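PDB 6ABW: citrate synthase, which probably catalyses the condensation of oxaloacetate with acetyl-CoA and water to give citrate and CoA, a step of the tricarboxylic acid cycle. Local coordinates for residues 45-48 against 49-53; 58-61 against 62-66; 67-71 against 72-76; 185-188 against 189-193; 216-219 against 220-224. All coordinates share one frame; numbering follows the deposited sequence.

The five contacts are local ones and come in series along the chain. Contact 1 spans the junction of strand 45-46 with helix 47-53, contact 2 lies on helix 56-65, and contact 3 covers the loop leading into helix 71-84 and its first turn. The centres of contacts 2 and 3 are about 9 Å apart, and His61 reaches over to the loop of contact 3. Contact 4, on helix 179-191, packs against contact 1, centres about 11 Å apart, and its end reaches a predicted active-site residue. Contact 5, on helix 214-225, lies about 28 Å from contact 1, centre to centre. Contacts 1, 2, 3 and 5 touch the second subunit, so each lends residues to the dimer interface.

Contact 1. Residues 45-48 against 49-53; sequences YDIE and DLVEH
A strand-to-helix junction brings Tyr45 against Leu50, where strand 45-46 passes into helix 47-53. The side chains cross at about a right angle, with Leu50 CD2 3.7 Å from Tyr45 CB. Leu50 CG lies anti to its carbonyl carbon (chi1 -69°), which sends the branch back toward the strand. Asp46 stands at the N-cap, but its carboxylate makes no capping bond. The backbone Asp46 O accepts from Leu50 N at 3.0 Å, and weakly from Asp49 N. A water accepts from Asp46 N at 2.9 Å and donates to Asp49 OD2 at 2.7 Å. The other oxygen, Asp49 OD1, accepts from His53 ND1 at 2.8 Å; it is met nearly along its C-O bond and lies 22° out of the imidazole plane. Replacing Leu50 with an alanine would probably leave Tyr45 CB without its methyl partner and open a gap at the junction. Asp46 OD2 makes a salt bridge with Lys380 of the second subunit, and Asp49 OD2 also accepts from Val383 N of that subunit. Within the chain, Leu50 packs on Tyr42 of strand 39-42 and Leu62 of helix 56-65, and Val51 on helices 179-191 and 278-292.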
loop_
_atom_site.group_PDB
_atom_site.type_symbol
_atom_site.label_atom_id
_atom_site.label_comp_id
_atom_site.label_asym_id
_atom_site.label_seq_id
_atom_site.Cartn_x
_atom_site.Cartn_y
_atom_site.Cartn_z
ATOM N N TYR A 45 -12.609 14.672 23.822
ATOM C CA TYR A 45 -12.735 13.884 24.979
ATOM C C TYR A 45 -11.352 13.318 25.400
ATOM O O TYR A 45 -10.646 12.720 24.577
ATOM C CB TYR A 45 -13.699 12.721 24.746
ATOM C CG TYR A 45 -15.099 13.138 24.460
ATOM C CD1 TYR A 45 -15.887 13.678 25.492
ATOM C CD2 TYR A 45 -15.668 12.987 23.206
ATOM C CE1 TYR A 45 -17.195 14.008 25.286
ATOM C CE2 TYR A 45 -17.006 13.305 22.985
ATOM C CZ TYR A 45 -17.749 13.859 24.044
ATOM O OH TYR A 45 -19.077 14.193 23.870
ATOM N N ASP A 46 -10.960 13.548 26.653
ATOM C CA ASP A 46 -9.669 13.088 27.165
ATOM C C ASP A 46 -9.609 11.580 27.071
ATOM O O ASP A 46 -10.567 10.884 27.390
ATOM C CB ASP A 46 -9.497 13.520 28.620
ATOM C CG ASP A 46 -9.004 14.956 28.769
ATOM O OD1 ASP A 46 -7.926 15.337 28.221
ATOM O OD2 ASP A 46 -9.667 15.734 29.488
ATOM N N ILE A 47 -8.451 11.068 26.703
ATOM C CA ILE A 47 -8.320 9.601 26.537
ATOM C C ILE A 47 -8.646 8.840 27.799
ATOM O O ILE A 47 -9.269 7.786 27.714
ATOM C CB ILE A 47 -6.899 9.217 25.994
ATOM C CG1 ILE A 47 -6.805 7.748 25.693
ATOM C CG2 ILE A 47 -5.784 9.597 26.923
ATOM C CD1 ILE A 47 -7.526 7.328 24.426
ATOM N N GLU A 48 -8.265 9.341 28.969
ATOM C CA GLU A 48 -8.562 8.665 30.248
ATOM C C GLU A 48 -10.081 8.480 30.468
ATOM O O GLU A 48 -10.537 7.416 30.933
ATOM C CB GLU A 48 -7.858 9.431 31.408
ATOM C CG GLU A 48 -7.926 8.592 32.685
ATOM C CD GLU A 48 -7.395 9.282 33.941
ATOM O OE1 GLU A 48 -6.641 10.275 33.801
ATOM O OE2 GLU A 48 -7.768 8.813 35.064
ATOM N N ASP A 49 -10.845 9.518 30.122
ATOM C CA ASP A 49 -12.324 9.617 30.263
ATOM C C ASP A 49 -12.936 8.602 29.302
ATOM O O ASP A 49 -13.886 7.843 29.670
ATOM C CB ASP A 49 -12.709 11.084 29.932
ATOM C CG ASP A 49 -14.146 11.545 30.452
ATOM O OD1 ASP A 49 -14.875 10.771 31.190
ATOM O OD2 ASP A 49 -14.515 12.692 30.041
ATOM N N LEU A 50 -12.420 8.564 28.059
ATOM C CA LEU A 50 -12.954 7.573 27.122
ATOM C C LEU A 50 -12.728 6.168 27.577
ATOM O O LEU A 50 -13.625 5.267 27.452
ATOM C CB LEU A 50 -12.367 7.797 25.721
ATOM C CG LEU A 50 -12.858 9.079 25.076
ATOM C CD1 LEU A 50 -12.048 9.290 23.810
ATOM C CD2 LEU A 50 -14.376 9.045 24.801
ATOM N N VAL A 51 -11.525 5.895 28.100
ATOM C CA VAL A 51 -11.240 4.478 28.451
ATOM C C VAL A 51 -12.095 4.048 29.628
ATOM O O VAL A 51 -12.696 2.962 29.624
ATOM C CB VAL A 51 -9.748 4.206 28.729
ATOM C CG1 VAL A 51 -9.549 2.816 29.379
ATOM C CG2 VAL A 51 -8.962 4.236 27.435
ATOM N N GLU A 52 -12.167 4.920 30.623
ATOM C CA GLU A 52 -12.909 4.581 31.863
ATOM C C GLU A 52 -14.430 4.466 31.638
ATOM O O GLU A 52 -15.029 3.586 32.204
ATOM C CB GLU A 52 -12.649 5.648 32.890
ATOM C CG GLU A 52 -13.339 5.449 34.243
ATOM C CD GLU A 52 -12.937 4.198 35.033
ATOM O OE1 GLU A 52 -12.029 3.428 34.609
ATOM O OE2 GLU A 52 -13.554 4.006 36.115
ATOM N N HIS A 53 -15.001 5.350 30.838
ATOM C CA HIS A 53 -16.443 5.548 30.769
ATOM C C HIS A 53 -17.092 5.149 29.438
ATOM O O HIS A 53 -18.335 5.212 29.329
ATOM C CB HIS A 53 -16.766 6.995 31.067
ATOM C CG HIS A 53 -16.340 7.434 32.427
ATOM N ND1 HIS A 53 -15.462 8.481 32.632
ATOM C CD2 HIS A 53 -16.727 7.017 33.658
ATOM C CE1 HIS A 53 -15.297 8.660 33.940
ATOM N NE2 HIS A 53 -16.060 7.790 34.583
HETATM O O HOH W 1 -12.965 14.277 28.544
#

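Contact 2. Residues 58-61 against 62-66; sequences EVVH and LMLYG
His61 and Tyr65, one helical turn apart, stack their rings with an offset. The centroids are 4.5 Å apart and the planes meet at 20°. Tyr65 CD1 lies over the centre of the imidazole face, 3.7 Å above its plane. The two rings get there by different first torsions. His61 has CG anti to the backbone N (chi1 -167°). Tyr65 has CG anti to the carbonyl carbon (chi1 -64°), which turns its ring back along the helix toward the imidazole. Tyr65 CB approaches from the same face, 3.6 Å from His61 CE1. His61 O lies at the edge of the Tyr65 ring, in its plane, and accepts Tyr65 N at 2.8 Å. This is the C-terminal turn of helix 56-65 in the largely helical citrate synthase fold, ended by a positive-phi glycine. A beta carbon at Gly66 would clash with the Tyr65 carbonyl oxygen, so glycine suits the position. His61 ND1 is hydrogen-bonded to Asp67 O, just beyond the helix, which is likely to limit rotation of the ring. Val60 and Leu64 run alongside each other in the same direction, with Val60 CG1 3.9 Å from Leu64 CD1. Val59 CG1 and Met63 CG are further apart, at 4.2 Å. The Met63 chain bends at its second and third torsions, carrying the sulfur and methyl off from residues 58-61. Helix 342-365 packs on this side, with Leu352 touching Val59, Val60 and Met63. Glu58 turns elsewhere, to a salt bridge with Arg389 of the second subunit.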
loop_
_atom_site.group_PDB
_atom_site.type_symbol
_atom_site.label_atom_id
_atom_site.label_comp_id
_atom_site.label_asym_id
_atom_site.label_seq_id
_atom_site.Cartn_x
_atom_site.Cartn_y
_atom_site.Cartn_z
ATOM N N GLU A 58 -18.174 2.696 21.049
ATOM C CA GLU A 58 -18.451 4.109 21.205
ATOM C C GLU A 58 -17.406 5.021 20.635
ATOM O O GLU A 58 -17.732 6.012 20.048
ATOM C CB GLU A 58 -18.754 4.456 22.690
ATOM C CG GLU A 58 -20.084 3.885 23.192
ATOM C CD GLU A 58 -20.248 3.993 24.730
ATOM O OE1 GLU A 58 -20.996 4.912 25.186
ATOM O OE2 GLU A 58 -19.571 3.235 25.497
ATOM N N VAL A 59 -16.134 4.643 20.757
ATOM C CA VAL A 59 -15.087 5.406 20.177
ATOM C C VAL A 59 -15.046 5.265 18.622
ATOM O O VAL A 59 -14.738 6.218 17.934
ATOM C CB VAL A 59 -13.704 5.048 20.855
ATOM C CG1 VAL A 59 -12.558 5.664 20.095
ATOM C CG2 VAL A 59 -13.659 5.502 22.290
ATOM N N VAL A 60 -15.407 4.100 18.099
ATOM C CA VAL A 60 -15.591 3.968 16.653
ATOM C C VAL A 60 -16.612 5.006 16.149
ATOM O O VAL A 60 -16.371 5.751 15.232
ATOM C CB VAL A 60 -16.078 2.566 16.329
ATOM C CG1 VAL A 60 -16.476 2.466 14.870
ATOM C CG2 VAL A 60 -14.968 1.531 16.600
ATOM N N HIS A 61 -17.753 5.099 16.854
ATOM C CA HIS A 61 -18.787 6.095 16.501
ATOM C C HIS A 61 -18.283 7.518 16.625
ATOM O O HIS A 61 -18.498 8.323 15.734
ATOM C CB HIS A 61 -20.058 5.822 17.336
ATOM C CG HIS A 61 -21.253 6.567 16.861
ATOM N ND1 HIS A 61 -21.381 7.930 16.975
ATOM C CD2 HIS A 61 -22.310 6.150 16.108
ATOM C CE1 HIS A 61 -22.494 8.322 16.377
ATOM N NE2 HIS A 61 -23.069 7.259 15.834
ATOM N N LEU A 62 -17.528 7.835 17.671
ATOM C CA LEU A 62 -16.940 9.151 17.825
ATOM C C LEU A 62 -16.000 9.543 16.726
ATOM O O LEU A 62 -16.049 10.662 16.236
ATOM C CB LEU A 62 -16.218 9.203 19.197
ATOM C CG LEU A 62 -15.387 10.409 19.526
ATOM C CD1 LEU A 62 -16.328 11.605 19.651
ATOM C CD2 LEU A 62 -14.594 10.108 20.820
ATOM N N MET A 63 -15.102 8.644 16.342
ATOM C CA MET A 63 -14.156 8.932 15.285
ATOM C C MET A 63 -14.777 9.041 13.911
ATOM O O MET A 63 -14.371 9.843 13.114
ATOM C CB MET A 63 -13.072 7.886 15.272
ATOM C CG MET A 63 -12.249 7.921 16.536
ATOM S SD MET A 63 -10.522 7.913 16.030
ATOM C CE MET A 63 -10.042 9.493 16.744
ATOM N N LEU A 64 -15.771 8.237 13.648
ATOM C CA LEU A 64 -16.411 8.232 12.313
ATOM C C LEU A 64 -17.515 9.292 12.188
ATOM O O LEU A 64 -17.741 9.772 11.119
ATOM C CB LEU A 64 -16.960 6.859 12.007
ATOM C CG LEU A 64 -15.906 5.807 11.803
ATOM C CD1 LEU A 64 -16.622 4.515 11.529
ATOM C CD2 LEU A 64 -14.971 6.120 10.677
ATOM N N TYR A 65 -18.230 9.579 13.258
ATOM C CA TYR A 65 -19.402 10.467 13.191
ATOM C C TYR A 65 -19.250 11.749 13.980
ATOM O O TYR A 65 -20.088 12.630 13.810
ATOM C CB TYR A 65 -20.646 9.776 13.649
ATOM C CG TYR A 65 -21.059 8.634 12.803
ATOM C CD1 TYR A 65 -20.569 7.384 13.043
ATOM C CD2 TYR A 65 -21.935 8.778 11.727
ATOM C CE1 TYR A 65 -20.896 6.318 12.250
ATOM C CE2 TYR A 65 -22.310 7.641 10.949
ATOM C CZ TYR A 65 -21.759 6.419 11.206
ATOM O OH TYR A 65 -22.007 5.176 10.546
ATOM N N GLY A 66 -18.228 11.857 14.830
ATOM C CA GLY A 66 -17.921 13.134 15.495
ATOM C C GLY A 66 -18.507 13.314 16.886
ATOM O O GLY A 66 -18.186 14.317 17.523
#

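Contact 3. Residues 67-71 against 72-76; sequences DLPTK and LQLQR
Thr70 and Gln73 exchange hydrogen bonds at the start of helix 71-84. Thr70 N donates to Gln73 OE1 at 3.0 Å, tilted 22° from the plane of the amide group. In return, Gln73 N donates to Thr70 OG1 at 3.2 Å and 162°. Thr70 OG1 sits between its own backbone N and carbonyl carbon (chi1 64°), the crowded position, which turns it to Gln73 N. Backbone bonds continue the helix: Leu74 N to Thr70 O at 2.8 Å, and Gln75 N to Lys71 O. A water donates to both Gln73 OE1, at 2.6 Å, and Leu68 O, at 2.9 Å, tying the amide to the incoming loop. Gln73 OE1 thus takes two donors. Replacing Gln73 with an alanine would probably leave Thr70 N and the water without this acceptor, and weaken the tie between loop and helix start.

Apolar contact falls to Pro69, which leans over the first turn. Its CB meets Gln73 CB at 3.8 Å, and its CG reaches Leu74 CB at 4.1 Å. The charged ends turn outward to the second subunit: Lys71 NZ forms a salt bridge with Glu387 there, and Asp67 OD1 one with Arg381. Pro69 also packs on His61 of helix 56-65. The reciprocal Thr70-Gln73 pairing is a capping box, which closes the N-terminus of helix 71-84 where the connection from helix 56-65 ends.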
loop_
_atom_site.group_PDB
_atom_site.type_symbol
_atom_site.label_atom_id
_atom_site.label_comp_id
_atom_site.label_asym_id
_atom_site.label_seq_id
_atom_site.Cartn_x
_atom_site.Cartn_y
_atom_site.Cartn_z
ATOM N N ASP A 67 -19.294 12.356 17.370
ATOM C CA ASP A 67 -19.818 12.363 18.719
ATOM C C ASP A 67 -19.998 11.002 19.222
ATOM O O ASP A 67 -20.132 10.066 18.445
ATOM C CB ASP A 67 -21.210 12.975 18.721
ATOM C CG ASP A 67 -21.175 14.465 18.770
ATOM O OD1 ASP A 67 -20.831 15.041 19.868
ATOM O OD2 ASP A 67 -21.543 15.043 17.733
ATOM N N LEU A 68 -20.094 10.875 20.550
ATOM C CA LEU A 68 -20.422 9.653 21.189
ATOM C C LEU A 68 -21.871 9.306 20.861
ATOM O O LEU A 68 -22.665 10.196 20.617
ATOM C CB LEU A 68 -20.221 9.689 22.688
ATOM C CG LEU A 68 -18.740 9.848 23.066
ATOM C CD1 LEU A 68 -18.591 10.333 24.473
ATOM C CD2 LEU A 68 -18.022 8.521 22.856
ATOM N N PRO A 69 -22.181 8.008 20.741
ATOM C CA PRO A 69 -23.499 7.697 20.233
ATOM C C PRO A 69 -24.603 7.714 21.281
ATOM O O PRO A 69 -24.374 7.382 22.451
ATOM C CB PRO A 69 -23.337 6.234 19.759
ATOM C CG PRO A 69 -22.297 5.666 20.691
ATOM C CD PRO A 69 -21.370 6.821 20.945
ATOM N N THR A 70 -25.842 7.937 20.809
ATOM C CA THR A 70 -27.029 7.570 21.582
ATOM C C THR A 70 -27.219 6.095 21.653
ATOM O O THR A 70 -26.596 5.343 20.867
ATOM C CB THR A 70 -28.305 8.136 20.937
ATOM O OG1 THR A 70 -28.498 7.560 19.643
ATOM C CG2 THR A 70 -28.199 9.595 20.759
ATOM N N LYS A 71 -28.099 5.645 22.548
ATOM C CA LYS A 71 -28.458 4.208 22.630
ATOM C C LYS A 71 -28.809 3.593 21.261
ATOM O O LYS A 71 -28.368 2.498 20.925
ATOM C CB LYS A 71 -29.666 3.992 23.527
ATOM C CG LYS A 71 -29.417 3.924 25.011
ATOM C CD LYS A 71 -30.763 3.852 25.752
ATOM C CE LYS A 71 -30.654 4.364 27.181
ATOM N NZ LYS A 71 -29.817 3.443 28.002
ATOM N N LEU A 72 -29.614 4.294 20.488
ATOM C CA LEU A 72 -30.120 3.744 19.231
ATOM C C LEU A 72 -28.964 3.724 18.195
ATOM O O LEU A 72 -28.855 2.777 17.389
ATOM C CB LEU A 72 -31.281 4.578 18.715
ATOM C CG LEU A 72 -31.989 4.038 17.454
ATOM C CD1 LEU A 72 -32.800 2.786 17.774
ATOM C CD2 LEU A 72 -32.899 5.101 16.819
ATOM N N GLN A 73 -28.156 4.771 18.211
ATOM C CA GLN A 73 -26.979 4.817 17.343
ATOM C C GLN A 73 -26.044 3.670 17.673
ATOM O O GLN A 73 -25.535 2.967 16.749
ATOM C CB GLN A 73 -26.257 6.129 17.375
ATOM C CG GLN A 73 -26.980 7.234 16.685
ATOM C CD GLN A 73 -26.407 8.608 16.935
ATOM O OE1 GLN A 73 -25.755 8.895 17.948
ATOM N NE2 GLN A 73 -26.714 9.482 16.035
ATOM N N LEU A 74 -25.832 3.430 18.948
ATOM C CA LEU A 74 -24.932 2.379 19.378
ATOM C C LEU A 74 -25.428 1.020 18.964
ATOM O O LEU A 74 -24.689 0.154 18.540
ATOM C CB LEU A 74 -24.736 2.393 20.865
ATOM C CG LEU A 74 -23.767 1.381 21.463
ATOM C CD1 LEU A 74 -22.372 1.411 20.812
ATOM C CD2 LEU A 74 -23.612 1.661 22.924
ATOM N N GLN A 75 -26.720 0.809 19.153
ATOM C CA GLN A 75 -27.361 -0.407 18.700
ATOM C C GLN A 75 -27.216 -0.717 17.210
ATOM O O GLN A 75 -26.979 -1.900 16.855
ATOM C CB GLN A 75 -28.838 -0.356 19.122
ATOM C CG GLN A 75 -29.738 -1.503 18.777
ATOM C CD GLN A 75 -31.220 -1.096 18.976
ATOM O OE1 GLN A 75 -32.090 -1.536 18.212
ATOM N NE2 GLN A 75 -31.496 -0.194 19.976
ATOM N N ARG A 76 -27.393 0.282 16.355
ATOM C CA ARG A 76 -27.267 0.091 14.914
ATOM C C ARG A 76 -25.808 -0.237 14.564
ATOM O O ARG A 76 -25.541 -1.102 13.733
ATOM C CB ARG A 76 -27.707 1.328 14.118
ATOM C CG ARG A 76 -29.247 1.409 13.931
ATOM C CD ARG A 76 -29.641 2.656 13.138
ATOM N NE ARG A 76 -30.090 3.737 14.024
ATOM C CZ ARG A 76 -29.571 4.974 14.110
ATOM N NH1 ARG A 76 -28.561 5.401 13.342
ATOM N NH2 ARG A 76 -30.099 5.827 14.979
HETATM O O HOH W 2 -24.424 11.051 18.435
#

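Contact 4. Residues 185-188 against 189-193; sequences MDAA and LILYA
Met185 and Leu189 meet one turn apart near the C-terminal end of helix 179-191, in a buried part of that helix within this largely alpha-helical fold. The backbone groups here are satisfied in regular i to i+4 pairs. Leu189 N donates to Met185 O at 3.0 Å and Ile190 N to Asp186 O. Leu191 N donates to Ala187 O at 2.7 Å. The last pair is longer: Tyr192 N reaches Ala188 O at 3.2 Å. Tyr192 is the first residue to leave helical angles.

Carbonyls at the helix end take further partners. Leu189 O accepts from Ser349 OG, and Tyr192 O from Arg350 NE. Ile190 O accepts from Tyr42 OH and also from Ala193 N, at 3.2 Å. Asp186 OD1 accepts from Phe56 N, while Asp186 OD2 lies 3.7 Å from Ile190 CD1, a plain van der Waals approach. Tyr192 OH is hydrogen-bonded to Asp325, predicted to be an active-site residue, and to Ser328. This hydroxyl may position Asp325 from the second shell, if that residue acts as predicted. The Phe346 ring meets that of Tyr192 edge-to-face.

No other chain touches these residues. Ala187 CB faces Leu191 CD1 at 4.4 Å. The Met185 chain bends at its second and third torsions (chi2 73°, chi3 -134°), bringing its methyl CE back to 3.8 Å from Leu189 CG.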
loop_
_atom_site.group_PDB
_atom_site.type_symbol
_atom_site.label_atom_id
_atom_site.label_comp_id
_atom_site.label_asym_id
_atom_site.label_seq_id
_atom_site.Cartn_x
_atom_site.Cartn_y
_atom_site.Cartn_z
ATOM N N MET A 185 -8.569 -5.418 26.939
ATOM C CA MET A 185 -8.532 -5.458 25.426
ATOM C C MET A 185 -9.284 -4.274 24.879
ATOM O O MET A 185 -8.838 -3.591 23.943
ATOM C CB MET A 185 -9.074 -6.792 24.953
ATOM C CG MET A 185 -9.026 -6.931 23.412
ATOM S SD MET A 185 -7.320 -7.187 22.875
ATOM C CE MET A 185 -7.196 -6.057 21.502
ATOM N N ASP A 186 -10.435 -3.944 25.468
ATOM C CA ASP A 186 -11.197 -2.811 25.068
ATOM C C ASP A 186 -10.383 -1.538 25.245
ATOM O O ASP A 186 -10.342 -0.615 24.355
ATOM C CB ASP A 186 -12.537 -2.723 25.893
ATOM C CG ASP A 186 -13.428 -1.652 25.383
ATOM O OD1 ASP A 186 -13.993 -1.791 24.232
ATOM O OD2 ASP A 186 -13.516 -0.612 26.096
ATOM N N ALA A 187 -9.734 -1.441 26.391
ATOM C CA ALA A 187 -8.880 -0.266 26.626
ATOM C C ALA A 187 -7.776 -0.120 25.540
ATOM O O ALA A 187 -7.490 0.987 25.044
ATOM C CB ALA A 187 -8.267 -0.316 28.028
ATOM N N ALA A 188 -7.099 -1.220 25.258
ATOM C CA ALA A 188 -5.994 -1.270 24.292
ATOM C C ALA A 188 -6.484 -0.824 22.938
ATOM O O ALA A 188 -5.820 -0.080 22.259
ATOM C CB ALA A 188 -5.430 -2.663 24.213
ATOM N N LEU A 189 -7.670 -1.267 22.533
ATOM C CA LEU A 189 -8.276 -0.839 21.275
ATOM C C LEU A 189 -8.548 0.618 21.229
ATOM O O LEU A 189 -8.337 1.258 20.207
ATOM C CB LEU A 189 -9.575 -1.545 20.996
ATOM C CG LEU A 189 -9.417 -3.010 20.750
ATOM C CD1 LEU A 189 -10.729 -3.746 20.879
ATOM C CD2 LEU A 189 -8.841 -3.160 19.340
ATOM N N ILE A 190 -9.003 1.187 22.338
ATOM C CA ILE A 190 -9.181 2.664 22.358
ATOM C C ILE A 190 -7.840 3.400 22.356
ATOM O O ILE A 190 -7.657 4.407 21.635
ATOM C CB ILE A 190 -10.004 3.089 23.605
ATOM C CG1 ILE A 190 -11.469 2.557 23.488
ATOM C CG2 ILE A 190 -10.008 4.613 23.742
ATOM C CD1 ILE A 190 -12.226 2.597 24.797
ATOM N N LEU A 191 -6.895 2.871 23.135
ATOM C CA LEU A 191 -5.624 3.565 23.369
ATOM C C LEU A 191 -4.790 3.767 22.108
ATOM O O LEU A 191 -4.101 4.770 21.943
ATOM C CB LEU A 191 -4.816 2.832 24.456
ATOM C CG LEU A 191 -5.284 2.974 25.920
ATOM C CD1 LEU A 191 -4.668 1.997 26.902
ATOM C CD2 LEU A 191 -5.083 4.411 26.416
ATOM N N TYR A 192 -4.799 2.768 21.232
ATOM C CA TYR A 192 -4.039 2.768 20.024
ATOM C C TYR A 192 -4.789 3.297 18.773
ATOM O O TYR A 192 -4.217 3.278 17.670
ATOM C CB TYR A 192 -3.434 1.360 19.796
ATOM C CG TYR A 192 -2.078 1.040 20.386
ATOM C CD1 TYR A 192 -1.049 2.016 20.467
ATOM C CD2 TYR A 192 -1.743 -0.249 20.747
ATOM C CE1 TYR A 192 0.213 1.685 20.877
ATOM C CE2 TYR A 192 -0.474 -0.573 21.179
ATOM C CZ TYR A 192 0.517 0.418 21.249
ATOM O OH TYR A 192 1.821 0.079 21.641
ATOM N N ALA A 193 -6.031 3.830 18.955
ATOM C CA ALA A 193 -6.897 4.078 17.818
ATOM C C ALA A 193 -6.331 5.131 16.882
ATOM O O ALA A 193 -6.465 4.969 15.677
ATOM C CB ALA A 193 -8.314 4.411 18.218
#

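Contact 5. Residues 216-219 against 220-224; sequences SCVV and AALAA
Ser216 O accepts Ala220 N at 3.0 Å, one turn on in helix 214-225. Ser216 OG is hydrogen-bonded to Ser116 OG, and to Glu109 of the second subunit.

Cys217 follows. Its O accepts Ala221 N at 3.1 Å, and its side chain turns to Thr207 and Ser208 of helix 199-208. Ala220 CB packs beside Cys217 O, 3.6 Å away.

Val218 makes the main side-chain contact. Its CG1 is anti to the backbone N (chi1 176°) and meets Leu222 CD1 at 3.9 Å. The two side chains leave the helix as neighbours with a shared heading. Leu222 has CG anti to the carbonyl carbon (chi1 -65°), which lays CG against Val218 O at 3.3 Å. That oxygen also accepts Leu222 N at 2.9 Å. Trp354 of helix 342-365 covers both Val218 and Leu222.

Val219 ends 216-219. Its O accepts Ala223 N at 2.9 Å. The Val219 side chain packs on Phe112 of helix 104-119 and on Val219 of the second subunit. Ala223 packs on Thr207 of that subunit.

Every hydrogen bond between 216-219 and 220-224 is backbone to backbone, and the only side-chain pair in contact is aliphatic. The alanines keep the helix slim. Small side chains at Ala220 and Ala221 let helices 199-208 and 342-365 of the same chain come close, while Ala223 meets the second subunit.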
loop_
_atom_site.group_PDB
_atom_site.type_symbol
_atom_site.label_atom_id
_atom_site.label_comp_id
_atom_site.label_asym_id
_atom_site.label_seq_id
_atom_site.Cartn_x
_atom_site.Cartn_y
_atom_site.Cartn_z
ATOM N N SER A 216 -8.102 -0.829 0.336
ATOM C CA SER A 216 -6.793 -0.619 -0.286
ATOM C C SER A 216 -6.028 0.495 0.434
ATOM O O SER A 216 -4.816 0.405 0.495
ATOM C CB SER A 216 -6.869 -0.361 -1.789
ATOM O OG SER A 216 -6.917 -1.644 -2.419
ATOM N N CYS A 217 -6.737 1.487 0.978
ATOM C CA CYS A 217 -6.096 2.459 1.861
ATOM C C CYS A 217 -5.453 1.768 3.069
ATOM O O CYS A 217 -4.301 2.053 3.391
ATOM C CB CYS A 217 -7.061 3.575 2.265
ATOM S SG CYS A 217 -7.681 4.512 0.851
ATOM N N VAL A 218 -6.178 0.854 3.708
ATOM C CA VAL A 218 -5.604 0.053 4.792
ATOM C C VAL A 218 -4.458 -0.854 4.306
ATOM O O VAL A 218 -3.478 -1.027 5.023
ATOM C CB VAL A 218 -6.704 -0.707 5.582
ATOM C CG1 VAL A 218 -6.111 -1.602 6.626
ATOM C CG2 VAL A 218 -7.584 0.336 6.213
ATOM N N VAL A 219 -4.545 -1.448 3.133
ATOM C CA VAL A 219 -3.434 -2.240 2.573
ATOM C C VAL A 219 -2.152 -1.400 2.534
ATOM O O VAL A 219 -1.079 -1.866 2.989
ATOM C CB VAL A 219 -3.747 -2.801 1.172
ATOM C CG1 VAL A 219 -2.549 -3.399 0.480
ATOM C CG2 VAL A 219 -4.815 -3.802 1.319
ATOM N N ALA A 220 -2.265 -0.179 2.033
ATOM C CA ALA A 220 -1.088 0.668 1.964
ATOM C C ALA A 220 -0.519 1.032 3.373
ATOM O O ALA A 220 0.701 1.063 3.602
ATOM C CB ALA A 220 -1.406 1.926 1.207
ATOM N N ALA A 221 -1.417 1.305 4.293
ATOM C CA ALA A 221 -1.035 1.527 5.669
ATOM C C ALA A 221 -0.281 0.388 6.267
ATOM O O ALA A 221 0.798 0.577 6.886
ATOM C CB ALA A 221 -2.246 1.918 6.517
ATOM N N LEU A 222 -0.787 -0.830 6.043
ATOM C CA LEU A 222 -0.095 -2.006 6.504
ATOM C C LEU A 222 1.229 -2.310 5.853
ATOM O O LEU A 222 2.160 -2.759 6.519
ATOM C CB LEU A 222 -1.007 -3.213 6.370
ATOM C CG LEU A 222 -2.282 -3.216 7.250
ATOM C CD1 LEU A 222 -3.219 -4.247 6.659
ATOM C CD2 LEU A 222 -2.015 -3.531 8.717
ATOM N N ALA A 223 1.327 -2.010 4.559
ATOM C CA ALA A 223 2.599 -2.078 3.836
ATOM C C ALA A 223 3.654 -1.192 4.493
ATOM O O ALA A 223 4.793 -1.605 4.693
ATOM C CB ALA A 223 2.437 -1.665 2.361
ATOM N N ALA A 224 3.289 0.022 4.852
ATOM C CA ALA A 224 4.203 0.901 5.558
ATOM C C ALA A 224 4.512 0.465 7.010
ATOM O O ALA A 224 5.677 0.495 7.457
ATOM C CB ALA A 224 3.634 2.324 5.571
#